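Local coordinates for putative N-acetylmuramoyl-L-alanine amidase (Enterococcus phage phiM1EF22, PDB 7D55), which forms the tetrameric cell-binding domain of a phage endolysin, which probably targets the enzyme to the enterococcal cell wall, at residues Tyr5-Asn10 / Pro70-Leu75. Residues are numbered along the deposited sequence; the frame is centred on the assembly and turned at random.
Sequences YERPIN and PWYNRL
R7 and Y72 have the nearest CA atoms across the two segments, 6.7 Å apart, where helix segment 71-75 crosses strand segment 5-9 nearly perpendicularly, at 100° with the axes 9.4 Å apart. The Y72 ring lies between the two backbones. R7 CB sits over one of its faces in a CH-pi contact, 3.8 Å from the centroid, while P70 CA lies over the opposite face. Beyond CB the R7 chain bends at chi2 and chi3, and Y72 CD1 lies over one face of the guanidinium near its rim, the two planes 52° apart. At the phenol end, P8 CD packs 3.4 Å from Y72 CZ. The contact joins helix 71-78 to strand 3-9 of a mixed beta-sheet, next to strand 22-28. Two carbons of the Y5 ring touch the helix obliquely: CE2 lies 3.5 Å from Y72 CB, and CE1 3.7 Å from L75 CD2. With L75 CG anti to the backbone N (chi1 177°), CD2 reaches that ring; L75 also packs on I48 of a second subunit. R7 NH1 donates a 2.8 Å bond to P8 O, in the carbonyl plane on a lone pair; this bond and an NH2 salt bridge to E76, whose carboxylate also bonds Y5 OH, together hold the guanidinium's orientation.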
# COMPACT_ATOMS: atom_id res chain seq x y z
N TYR A 5 14.77 -8.72 -3.61
CA TYR A 5 16.18 -8.67 -3.23
C TYR A 5 16.50 -9.94 -2.46
O TYR A 5 15.61 -10.71 -2.10
CB TYR A 5 16.52 -7.42 -2.41
CG TYR A 5 15.83 -7.35 -1.06
CD1 TYR A 5 14.54 -6.85 -0.94
CD2 TYR A 5 16.48 -7.77 0.10
CE1 TYR A 5 13.90 -6.78 0.29
CE2 TYR A 5 15.86 -7.69 1.35
CZ TYR A 5 14.57 -7.20 1.43
OH TYR A 5 13.94 -7.13 2.66
N GLU A 6 17.78 -10.16 -2.21
CA GLU A 6 18.22 -11.29 -1.41
C GLU A 6 18.90 -10.79 -0.15
O GLU A 6 19.55 -9.74 -0.16
CB GLU A 6 19.19 -12.16 -2.21
CG GLU A 6 18.51 -12.90 -3.35
CD GLU A 6 19.50 -13.61 -4.25
OE1 GLU A 6 19.53 -13.31 -5.46
OE2 GLU A 6 20.25 -14.47 -3.76
N ARG A 7 18.76 -11.54 0.94
CA ARG A 7 19.36 -11.16 2.21
C ARG A 7 19.62 -12.41 3.04
O ARG A 7 19.02 -13.47 2.78
CB ARG A 7 18.49 -10.15 2.97
CG ARG A 7 17.10 -10.66 3.33
CD ARG A 7 17.01 -11.00 4.81
NE ARG A 7 17.14 -9.79 5.62
CZ ARG A 7 18.05 -9.59 6.57
NH1 ARG A 7 18.94 -10.54 6.87
NH2 ARG A 7 18.07 -8.43 7.23
N PRO A 8 20.53 -12.35 4.01
CA PRO A 8 20.92 -13.56 4.75
C PRO A 8 19.83 -14.07 5.69
O PRO A 8 19.04 -13.31 6.25
CB PRO A 8 22.16 -13.13 5.53
CG PRO A 8 22.70 -11.97 4.77
CD PRO A 8 21.47 -11.24 4.28
N ILE A 9 19.86 -15.39 5.90
CA ILE A 9 18.93 -16.07 6.79
C ILE A 9 19.69 -17.21 7.46
O ILE A 9 20.61 -17.79 6.89
CB ILE A 9 17.68 -16.59 6.02
CG1 ILE A 9 16.65 -17.19 6.98
CG2 ILE A 9 18.05 -17.62 4.97
CD1 ILE A 9 15.30 -17.43 6.34
N ASN A 10 19.32 -17.49 8.71
CA ASN A 10 19.88 -18.64 9.41
C ASN A 10 19.13 -19.88 8.95
O ASN A 10 17.93 -20.01 9.19
CB ASN A 10 19.70 -18.44 10.91
CG ASN A 10 20.39 -19.52 11.74
OD1 ASN A 10 20.28 -20.72 11.46
ND2 ASN A 10 21.10 -19.10 12.78
N PRO A 70 25.23 -4.02 3.07
CA PRO A 70 23.92 -4.57 3.47
C PRO A 70 22.78 -3.56 3.36
O PRO A 70 22.12 -3.21 4.35
CB PRO A 70 24.18 -5.03 4.91
CG PRO A 70 25.26 -4.10 5.41
CD PRO A 70 26.14 -3.82 4.22
N TRP A 71 22.50 -3.13 2.12
CA TRP A 71 21.47 -2.13 1.91
C TRP A 71 20.10 -2.62 2.33
O TRP A 71 19.22 -1.81 2.65
CB TRP A 71 21.47 -1.73 0.44
CG TRP A 71 22.63 -0.87 0.09
CD1 TRP A 71 23.81 -1.25 -0.49
CD2 TRP A 71 22.74 0.54 0.34
NE1 TRP A 71 24.64 -0.15 -0.64
CE2 TRP A 71 24.00 0.95 -0.14
CE3 TRP A 71 21.89 1.49 0.91
CZ2 TRP A 71 24.43 2.27 -0.05
CZ3 TRP A 71 22.31 2.79 0.98
CH2 TRP A 71 23.57 3.17 0.51
N TYR A 72 19.89 -3.94 2.32
CA TYR A 72 18.63 -4.48 2.81
C TYR A 72 18.35 -4.08 4.26
O TYR A 72 17.18 -3.96 4.65
CB TYR A 72 18.59 -6.00 2.63
CG TYR A 72 19.87 -6.70 2.99
CD1 TYR A 72 20.23 -6.92 4.32
CD2 TYR A 72 20.75 -7.14 1.99
CE1 TYR A 72 21.42 -7.57 4.65
CE2 TYR A 72 21.93 -7.78 2.31
CZ TYR A 72 22.26 -7.99 3.63
OH TYR A 72 23.44 -8.63 3.91
N ASN A 73 19.40 -3.85 5.07
CA ASN A 73 19.20 -3.34 6.43
C ASN A 73 18.46 -2.01 6.40
O ASN A 73 17.57 -1.76 7.24
CB ASN A 73 20.54 -3.08 7.12
CG ASN A 73 21.26 -4.34 7.56
OD1 ASN A 73 20.69 -5.43 7.56
ND2 ASN A 73 22.53 -4.18 7.95
N ARG A 74 18.84 -1.13 5.48
CA ARG A 74 18.21 0.18 5.37
C ARG A 74 16.78 0.05 4.86
O ARG A 74 15.87 0.71 5.39
CB ARG A 74 19.02 1.07 4.43
CG ARG A 74 20.49 1.19 4.80
CD ARG A 74 20.67 1.79 6.18
NE ARG A 74 22.08 1.93 6.53
CZ ARG A 74 22.52 2.36 7.71
NH1 ARG A 74 21.65 2.67 8.67
NH2 ARG A 74 23.82 2.46 7.94
N LEU A 75 16.56 -0.78 3.85
CA LEU A 75 15.21 -0.94 3.32
C LEU A 75 14.27 -1.48 4.38
O LEU A 75 13.14 -1.00 4.53
CB LEU A 75 15.23 -1.87 2.11
CG LEU A 75 13.85 -2.17 1.52
CD1 LEU A 75 13.17 -0.85 1.17
CD2 LEU A 75 14.00 -3.07 0.31